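PDB 5FLW: Exo-beta-1,3-galactanase from Bifidobacterium bifidum, which probably hydrolyses beta-1,3-linked galactans from their chain ends, releasing galactose, as a glycoside hydrolase of family 43. Local coordinates for residues Ser258-Glu270 and Asn275-Asp287. Numbering follows the deposited sequence.
Sequences SEHFLFIGDRWQE and NSPIVQMPISIAD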
ATOM      1  N   SER A 258     -12.188  -6.629  13.553  1.00 25.57           N
ATOM      2  CA  SER A 258     -11.919  -5.363  14.204  1.00 26.17           C
ATOM      3  C   SER A 258     -13.127  -4.444  14.028  1.00 23.79           C
ATOM      4  O   SER A 258     -13.887  -4.561  13.062  1.00 23.96           O
ATOM      5  CB  SER A 258     -10.622  -4.776  13.621  1.00 22.31           C
ATOM      6  OG  SER A 258     -10.391  -3.445  14.055  1.00 28.75           O
ATOM      7  N   GLU A 259     -13.329  -3.561  15.001  1.00 24.54           N
ATOM      8  CA  GLU A 259     -14.372  -2.543  14.936  1.00 27.37           C
ATOM      9  C   GLU A 259     -13.850  -1.166  14.583  1.00 28.69           C
ATOM     10  O   GLU A 259     -14.652  -0.242  14.406  1.00 27.98           O
ATOM     11  CB  GLU A 259     -15.177  -2.467  16.243  1.00 26.89           C
ATOM     12  CG  GLU A 259     -15.898  -3.772  16.658  1.00 32.24           C
ATOM     13  CD  GLU A 259     -17.029  -4.207  15.687  1.00 48.46           C
ATOM     14  OE1 GLU A 259     -17.711  -3.329  15.074  1.00 61.32           O
ATOM     15  OE2 GLU A 259     -17.262  -5.448  15.537  1.00 65.93           O
ATOM     16  N   HIS A 260     -12.533  -1.013  14.471  1.00 22.88           N
ATOM     17  CA  HIS A 260     -11.906   0.263  14.142  1.00 21.89           C
ATOM     18  C   HIS A 260     -10.875   0.065  13.044  1.00 21.54           C
ATOM     19  O   HIS A 260     -10.094  -0.891  13.063  1.00 20.53           O
ATOM     20  CB  HIS A 260     -11.244   0.934  15.345  1.00 24.02           C
ATOM     21  CG  HIS A 260     -12.171   1.052  16.535  1.00 24.72           C
ATOM     22  ND1 HIS A 260     -12.307   0.045  17.480  1.00 31.04           N
ATOM     23  CD2 HIS A 260     -13.016   2.043  16.897  1.00 35.72           C
ATOM     24  CE1 HIS A 260     -13.192   0.428  18.368  1.00 32.78           C
ATOM     25  NE2 HIS A 260     -13.631   1.626  18.033  1.00 43.82           N
ATOM     26  N   PHE A 261     -10.882   0.981  12.086  1.00 22.37           N
ATOM     27  CA  PHE A 261     -10.018   0.912  10.915  1.00 19.84           C
ATOM     28  C   PHE A 261      -9.478   2.305  10.644  1.00 18.50           C
ATOM     29  O   PHE A 261     -10.164   3.313  10.883  1.00 19.90           O
ATOM     30  CB  PHE A 261     -10.782   0.380   9.690  1.00 19.30           C
ATOM     31  CG  PHE A 261     -11.304  -1.022   9.865  1.00 22.98           C
ATOM     32  CD1 PHE A 261     -12.555  -1.252  10.449  1.00 22.14           C
ATOM     33  CD2 PHE A 261     -10.544  -2.110   9.457  1.00 20.88           C
ATOM     34  CE1 PHE A 261     -13.031  -2.551  10.618  1.00 23.60           C
ATOM     35  CE2 PHE A 261     -11.005  -3.401   9.617  1.00 22.44           C
ATOM     36  CZ  PHE A 261     -12.252  -3.633  10.200  1.00 23.91           C
ATOM     37  N   LEU A 262      -8.246   2.343  10.138  1.00 16.83           N
ATOM     38  CA  LEU A 262      -7.564   3.571   9.751  1.00 18.42           C
ATOM     39  C   LEU A 262      -7.367   3.578   8.237  1.00 14.69           C
ATOM     40  O   LEU A 262      -6.936   2.573   7.662  1.00 15.94           O
ATOM     41  CB  LEU A 262      -6.199   3.679  10.444  1.00 17.76           C
ATOM     42  CG  LEU A 262      -5.514   5.033  10.300  1.00 19.54           C
ATOM     43  CD1 LEU A 262      -6.271   6.105  11.066  1.00 18.57           C
ATOM     44  CD2 LEU A 262      -4.048   4.923  10.743  1.00 17.41           C
ATOM     45  N   PHE A 263      -7.738   4.697   7.605  1.00 14.20           N
ATOM     46  CA  PHE A 263      -7.476   4.983   6.196  1.00 14.76           C
ATOM     47  C   PHE A 263      -6.294   5.954   6.104  1.00 12.88           C
ATOM     48  O   PHE A 263      -6.290   6.989   6.777  1.00 13.19           O
ATOM     49  CB  PHE A 263      -8.720   5.640   5.567  1.00 14.32           C
ATOM     50  CG  PHE A 263      -8.477   6.325   4.222  1.00 17.34           C
ATOM     51  CD1 PHE A 263      -8.004   7.657   4.154  1.00 15.73           C
ATOM     52  CD2 PHE A 263      -8.754   5.652   3.022  1.00 15.57           C
ATOM     53  CE1 PHE A 263      -7.782   8.269   2.917  1.00 14.95           C
ATOM     54  CE2 PHE A 263      -8.544   6.268   1.788  1.00 15.14           C
ATOM     55  CZ  PHE A 263      -8.044   7.581   1.739  1.00 15.17           C
ATOM     56  N   ILE A 264      -5.318   5.638   5.239  1.00 13.40           N
ATOM     57  CA  ILE A 264      -4.270   6.573   4.845  1.00 11.60           C
ATOM     58  C   ILE A 264      -4.285   6.692   3.319  1.00 11.52           C
ATOM     59  O   ILE A 264      -4.300   5.674   2.612  1.00 12.82           O
ATOM     60  CB  ILE A 264      -2.887   6.163   5.395  1.00 14.89           C
ATOM     61  CG1 ILE A 264      -2.870   6.364   6.925  1.00 16.13           C
ATOM     62  CG2 ILE A 264      -1.769   6.970   4.707  1.00 12.61           C
ATOM     63  CD1 ILE A 264      -1.663   5.808   7.636  1.00 14.12           C
ATOM     64  N   GLY A 265      -4.334   7.941   2.829  1.00 12.87           N
ATOM     65  CA  GLY A 265      -4.201   8.220   1.417  1.00 11.78           C
ATOM     66  C   GLY A 265      -3.094   9.236   1.193  1.00 13.70           C
ATOM     67  O   GLY A 265      -2.741  10.002   2.082  1.00 13.93           O
ATOM     68  N   ASP A 266      -2.526   9.210  -0.014  1.00 13.66           N
ATOM     69  CA  ASP A 266      -1.457  10.127  -0.405  1.00 12.03           C
ATOM     70  C   ASP A 266      -2.024  11.331  -1.152  1.00 10.58           C
ATOM     71  O   ASP A 266      -2.862  11.172  -2.040  1.00 12.19           O
ATOM     72  CB  ASP A 266      -0.432   9.426  -1.309  1.00 11.88           C
ATOM     73  CG  ASP A 266       0.364   8.365  -0.574  1.00 11.89           C
ATOM     74  OD1 ASP A 266       1.209   8.730   0.254  1.00 12.35           O
ATOM     75  OD2 ASP A 266       0.130   7.165  -0.805  1.00 14.71           O
ATOM     76  N   ARG A 267      -1.521  12.533  -0.812  1.00 13.17           N
ATOM     77  CA  ARG A 267      -1.725  13.778  -1.589  1.00 12.14           C
ATOM     78  C   ARG A 267      -0.437  14.071  -2.352  1.00 12.45           C
ATOM     79  O   ARG A 267       0.405  14.850  -1.898  1.00 13.94           O
ATOM     80  CB  ARG A 267      -2.030  14.962  -0.678  1.00 12.63           C
ATOM     81  CG  ARG A 267      -3.449  15.097  -0.366  1.00 18.68           C
ATOM     82  CD  ARG A 267      -3.875  16.501   0.066  1.00 18.66           C
ATOM     83  NE  ARG A 267      -5.294  16.391   0.318  1.00 17.27           N
ATOM     84  CZ  ARG A 267      -6.000  17.212   1.075  1.00 15.14           C
ATOM     85  NH1 ARG A 267      -5.422  18.254   1.678  1.00 15.35           N
ATOM     86  NH2 ARG A 267      -7.298  16.972   1.217  1.00 16.47           N
ATOM     87  N   TRP A 268      -0.302  13.446  -3.524  1.00 13.50           N
ATOM     88  CA  TRP A 268       0.934  13.513  -4.286  1.00 13.79           C
ATOM     89  C   TRP A 268       1.161  14.915  -4.831  1.00 16.46           C
ATOM     90  O   TRP A 268       0.275  15.506  -5.466  1.00 17.28           O
ATOM     91  CB  TRP A 268       0.879  12.516  -5.440  1.00 14.89           C
ATOM     92  CG  TRP A 268       0.769  11.099  -5.023  1.00 13.17           C
ATOM     93  CD1 TRP A 268      -0.319  10.262  -5.180  1.00 15.13           C
ATOM     94  CD2 TRP A 268       1.799  10.309  -4.406  1.00 12.84           C
ATOM     95  NE1 TRP A 268      -0.023   9.004  -4.686  1.00 13.98           N
ATOM     96  CE2 TRP A 268       1.276   9.002  -4.222  1.00 15.82           C
ATOM     97  CE3 TRP A 268       3.126  10.566  -4.020  1.00 12.04           C
ATOM     98  CZ2 TRP A 268       2.046   7.960  -3.653  1.00 13.63           C
ATOM     99  CZ3 TRP A 268       3.872   9.537  -3.460  1.00 11.30           C
ATOM    100  CH2 TRP A 268       3.344   8.256  -3.293  1.00 11.45           C
ATOM    101  N   GLN A 269       2.357  15.433  -4.611  0.52 14.39           N
ATOM    102  CA  GLN A 269       2.750  16.757  -5.090  0.52 16.85           C
ATOM    103  C   GLN A 269       3.800  16.563  -6.180  0.52 14.85           C
ATOM    104  O   GLN A 269       4.979  16.344  -5.896  0.52 13.78           O
ATOM    105  CB  GLN A 269       3.260  17.601  -3.924  0.52 15.95           C
ATOM    106  CG  GLN A 269       2.163  17.889  -2.891  0.52 12.94           C
ATOM    107  CD  GLN A 269       1.145  18.905  -3.392  0.52 16.44           C
ATOM    108  OE1 GLN A 269       0.174  18.560  -4.061  0.52 19.51           O
ATOM    109  NE2 GLN A 269       1.374  20.170  -3.074  0.52 31.73           N
ATOM    110  N   GLU A 270       3.349  16.647  -7.434  1.00 14.51           N
ATOM    111  CA  GLU A 270       4.179  16.280  -8.577  1.00 14.32           C
ATOM    112  C   GLU A 270       5.536  16.982  -8.591  1.00 16.41           C
ATOM    113  O   GLU A 270       6.547  16.390  -8.982  1.00 20.15           O
ATOM    114  CB  GLU A 270       3.392  16.521  -9.873  1.00 15.59           C
ATOM    115  CG  GLU A 270       4.186  16.384 -11.162  1.00 17.81           C
ATOM    116  CD  GLU A 270       3.340  16.471 -12.389  1.00 19.21           C
ATOM    117  OE1 GLU A 270       2.213  17.002 -12.313  1.00 20.41           O
ATOM    118  OE2 GLU A 270       3.825  16.058 -13.478  1.00 24.41           O
ATOM    119  N   ASN A 275       7.575  16.167  -0.039  1.00 11.71           N
ATOM    120  CA  ASN A 275       6.679  16.878   0.866  1.00 10.62           C
ATOM    121  C   ASN A 275       5.192  16.624   0.572  1.00 12.99           C
ATOM    122  O   ASN A 275       4.328  17.398   1.027  1.00 14.54           O
ATOM    123  CB  ASN A 275       7.018  18.369   0.882  1.00 12.57           C
ATOM    124  CG  ASN A 275       8.425  18.621   1.398  1.00 13.38           C
ATOM    125  OD1 ASN A 275       8.799  18.111   2.464  1.00 13.59           O
ATOM    126  ND2 ASN A 275       9.222  19.390   0.645  1.00 16.74           N
ATOM    127  N   SER A 276       4.875  15.541  -0.150  1.00 11.88           N
ATOM    128  CA  SER A 276       3.488  15.150  -0.376  1.00 10.53           C
ATOM    129  C   SER A 276       2.824  14.844   0.958  1.00 12.27           C
ATOM    130  O   SER A 276       3.298  13.943   1.677  1.00 12.10           O
ATOM    131  CB  SER A 276       3.449  13.868  -1.220  1.00 10.98           C
ATOM    132  OG  SER A 276       3.971  14.117  -2.510  1.00 12.62           O
ATOM    133  N   PRO A 277       1.719  15.505   1.299  1.00 11.77           N
ATOM    134  CA  PRO A 277       1.017  15.186   2.554  1.00 11.85           C
ATOM    135  C   PRO A 277       0.328  13.822   2.482  1.00 14.91           C
ATOM    136  O   PRO A 277       0.288  13.142   1.444  1.00 12.07           O
ATOM    137  CB  PRO A 277      -0.035  16.306   2.672  1.00 12.45           C
ATOM    138  CG  PRO A 277       0.447  17.385   1.795  1.00 14.14           C
ATOM    139  CD  PRO A 277       1.165  16.713   0.649  1.00 10.50           C
ATOM    140  N   ILE A 278      -0.240  13.427   3.625  1.00 12.90           N
ATOM    141  CA  ILE A 278      -1.140  12.278   3.707  1.00 10.75           C
ATOM    142  C   ILE A 278      -2.494  12.750   4.239  1.00 11.37           C
ATOM    143  O   ILE A 278      -2.609  13.795   4.898  1.00 11.94           O
ATOM    144  CB  ILE A 278      -0.598  11.112   4.588  1.00 10.50           C
ATOM    145  CG1 ILE A 278      -0.453  11.565   6.060  1.00 12.33           C
ATOM    146  CG2 ILE A 278       0.734  10.572   4.010  1.00 14.40           C
ATOM    147  CD1 ILE A 278      -0.049  10.452   7.019  1.00 12.72           C
ATOM    148  N   VAL A 279      -3.516  11.962   3.936  1.00 11.09           N
ATOM    149  CA  VAL A 279      -4.828  12.092   4.547  1.00 15.85           C
ATOM    150  C   VAL A 279      -5.005  10.872   5.451  1.00 16.66           C
ATOM    151  O   VAL A 279      -5.010   9.732   4.973  1.00 14.25           O
ATOM    152  CB  VAL A 279      -5.943  12.185   3.486  1.00 14.44           C
ATOM    153  CG1 VAL A 279      -7.314  12.117   4.155  1.00 15.42           C
ATOM    154  CG2 VAL A 279      -5.797  13.476   2.643  1.00 12.79           C
ATOM    155  N   GLN A 280      -5.138  11.111   6.757  1.00 12.64           N
ATOM    156  CA  GLN A 280      -5.234  10.049   7.747  1.00 13.30           C
ATOM    157  C   GLN A 280      -6.562  10.218   8.479  1.00 17.16           C
ATOM    158  O   GLN A 280      -6.820  11.282   9.069  1.00 15.07           O
ATOM    159  CB  GLN A 280      -4.073  10.142   8.723  1.00 13.00           C
ATOM    160  CG  GLN A 280      -4.069   9.087   9.810  1.00 14.39           C
ATOM    161  CD  GLN A 280      -2.791   9.153  10.651  1.00 20.17           C
ATOM    162  OE1 GLN A 280      -1.678   8.972  10.135  1.00 18.06           O
ATOM    163  NE2 GLN A 280      -2.946   9.417  11.945  1.00 17.31           N
ATOM    164  N   MET A 281      -7.410   9.188   8.421  1.00 14.22           N
ATOM    165  CA  MET A 281      -8.784   9.317   8.890  1.00 14.51           C
ATOM    166  C   MET A 281      -9.270   7.964   9.372  1.00 16.39           C
ATOM    167  O   MET A 281      -8.852   6.935   8.829  1.00 16.63           O
ATOM    168  CB  MET A 281      -9.709   9.781   7.749  1.00 16.99           C
ATOM    169  CG  MET A 281      -9.415  11.160   7.155  1.00 17.98           C
ATOM    170  SD  MET A 281     -10.392  11.466   5.662  1.00 18.81           S
ATOM    171  CE  MET A 281     -12.084  11.522   6.348  1.00 19.81           C
ATOM    172  N   PRO A 282     -10.196   7.927  10.333  1.00 16.82           N
ATOM    173  CA  PRO A 282     -10.909   6.672  10.599  1.00 17.56           C
ATOM    174  C   PRO A 282     -11.831   6.357   9.426  1.00 18.50           C
ATOM    175  O   PRO A 282     -12.341   7.257   8.748  1.00 19.22           O
ATOM    176  CB  PRO A 282     -11.711   6.984  11.862  1.00 19.24           C
ATOM    177  CG  PRO A 282     -11.993   8.452  11.751  1.00 19.32           C
ATOM    178  CD  PRO A 282     -10.808   9.066  11.053  1.00 16.97           C
ATOM    179  N   ILE A 283     -11.979   5.069   9.129  1.00 18.83           N
ATOM    180  CA  ILE A 283     -12.904   4.621   8.096  1.00 18.98           C
ATOM    181  C   ILE A 283     -13.842   3.596   8.721  1.00 19.09           C
ATOM    182  O   ILE A 283     -13.400   2.716   9.468  1.00 22.17           O
ATOM    183  CB  ILE A 283     -12.169   4.103   6.837  1.00 17.58           C
ATOM    184  CG1 ILE A 283     -13.161   3.811   5.696  1.00 19.40           C
ATOM    185  CG2 ILE A 283     -11.327   2.883   7.150  1.00 16.90           C
ATOM    186  CD1 ILE A 283     -12.526   3.517   4.351  1.00 18.37           C
ATOM    187  N   SER A 284     -15.138   3.758   8.484  1.00 19.98           N
ATOM    188  CA  SER A 284     -16.140   2.877   9.063  1.00 21.34           C
ATOM    189  C   SER A 284     -16.393   1.691   8.125  1.00 23.80           C
ATOM    190  O   SER A 284     -16.606   1.875   6.918  1.00 24.44           O
ATOM    191  CB  SER A 284     -17.417   3.665   9.348  1.00 24.90           C
ATOM    192  OG  SER A 284     -18.524   2.799   9.324  1.00 38.84           O
ATOM    193  N   ILE A 285     -16.345   0.474   8.682  1.00 22.17           N
ATOM    194  CA  ILE A 285     -16.464  -0.771   7.919  1.00 22.46           C
ATOM    195  C   ILE A 285     -17.356  -1.730   8.692  1.00 24.01           C
ATOM    196  O   ILE A 285     -17.011  -2.130   9.810  1.00 25.55           O
ATOM    197  CB  ILE A 285     -15.079  -1.397   7.648  1.00 21.56           C
ATOM    198  CG1 ILE A 285     -14.206  -0.411   6.844  1.00 20.13           C
ATOM    199  CG2 ILE A 285     -15.202  -2.780   7.018  1.00 22.15           C
ATOM    200  CD1 ILE A 285     -12.885  -0.947   6.477  1.00 21.78           C
ATOM    201  N   ALA A 286     -18.512  -2.072   8.120  1.00 24.92           N
ATOM    202  CA  ALA A 286     -19.471  -2.954   8.775  1.00 27.76           C
ATOM    203  C   ALA A 286     -20.474  -3.444   7.742  1.00 36.16           C
ATOM    204  O   ALA A 286     -20.953  -2.646   6.922  1.00 28.44           O
ATOM    205  CB  ALA A 286     -20.189  -2.218   9.917  1.00 30.31           C
ATOM    206  N   ASP A 287     -20.746  -4.764   7.747  1.00 30.07           N
ATOM    207  CA  ASP A 287     -21.838  -5.379   6.969  1.00 29.35           C
ATOM    208  C   ASP A 287     -21.747  -5.089   5.470  1.00 28.62           C
ATOM    209  O   ASP A 287     -22.751  -4.817   4.812  1.00 30.61           O
ATOM    210  CB  ASP A 287     -23.225  -5.011   7.516  1.00 32.66           C
ATOM    211  CG  ASP A 287     -23.318  -5.174   9.018  1.00 34.52           C
ATOM    212  OD1 ASP A 287     -23.004  -6.283   9.511  1.00 53.99           O
ATOM    213  OD2 ASP A 287     -23.700  -4.198   9.702  1.00 55.57           O
TER
HETATM  214  O   HOH W   1     -15.692   0.510  11.590  1.00 25.47           O
HETATM  215  O   HOH W   2     -16.472  -1.961  12.417  1.00 35.88           O
HETATM  216  O   HOH W   3     -13.430   2.340  12.127  1.00 23.28           O
HETATM  217  O   HOH W   4       2.349  11.198   0.484  1.00 11.85           O
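Ile285 lays its CD1 methyl over one face of the Phe261 ring, 4.0 Å from the centroid and 20° off the normal, a CH-pi contact. Ser258 OG lies over the opposite face, near the rim, and two waters sit at the ring edge, in its plane. The phenyl group reaches Ile285 because its CG stands anti to the carbonyl carbon (chi1 -62°), and the two side chains cross at about a right angle. The Arg267 guanidinium is covered on one face by Val279 CG2, 3.8 Å from NE, while its nitrogens bond to the carbonyl oxygens of Tyr241, Asp242 and Thr301. The Phe261 pair lies on, and Arg267 just beyond, an antiparallel hairpin of strands 261-266 and 278-286, the two middle strands of a four-stranded blade in the five-bladed beta-propeller of family 43. Paired backbone bonds link Phe263 with Met281 and Gly265 with Val279; Phe263 N meets Met281 O at 2.8 Å, nearly in line with the carbonyl. Toward Phe261 the ladder opens: Ile283 N still reaches Phe261 O, but a water bridges Phe261 N (2.9 Å) and Ile283 O (2.7 Å). Were Phe261 an alanine, Ile285 CD1 would probably lose its aromatic partner and a gap would open beside Pro250 of strand 244-250. At the other end, Ser276 OG accepts the Gln269 N-H at 3.0 Å and is also hydrogen-bonded to Leu273 O within the connection between the strands.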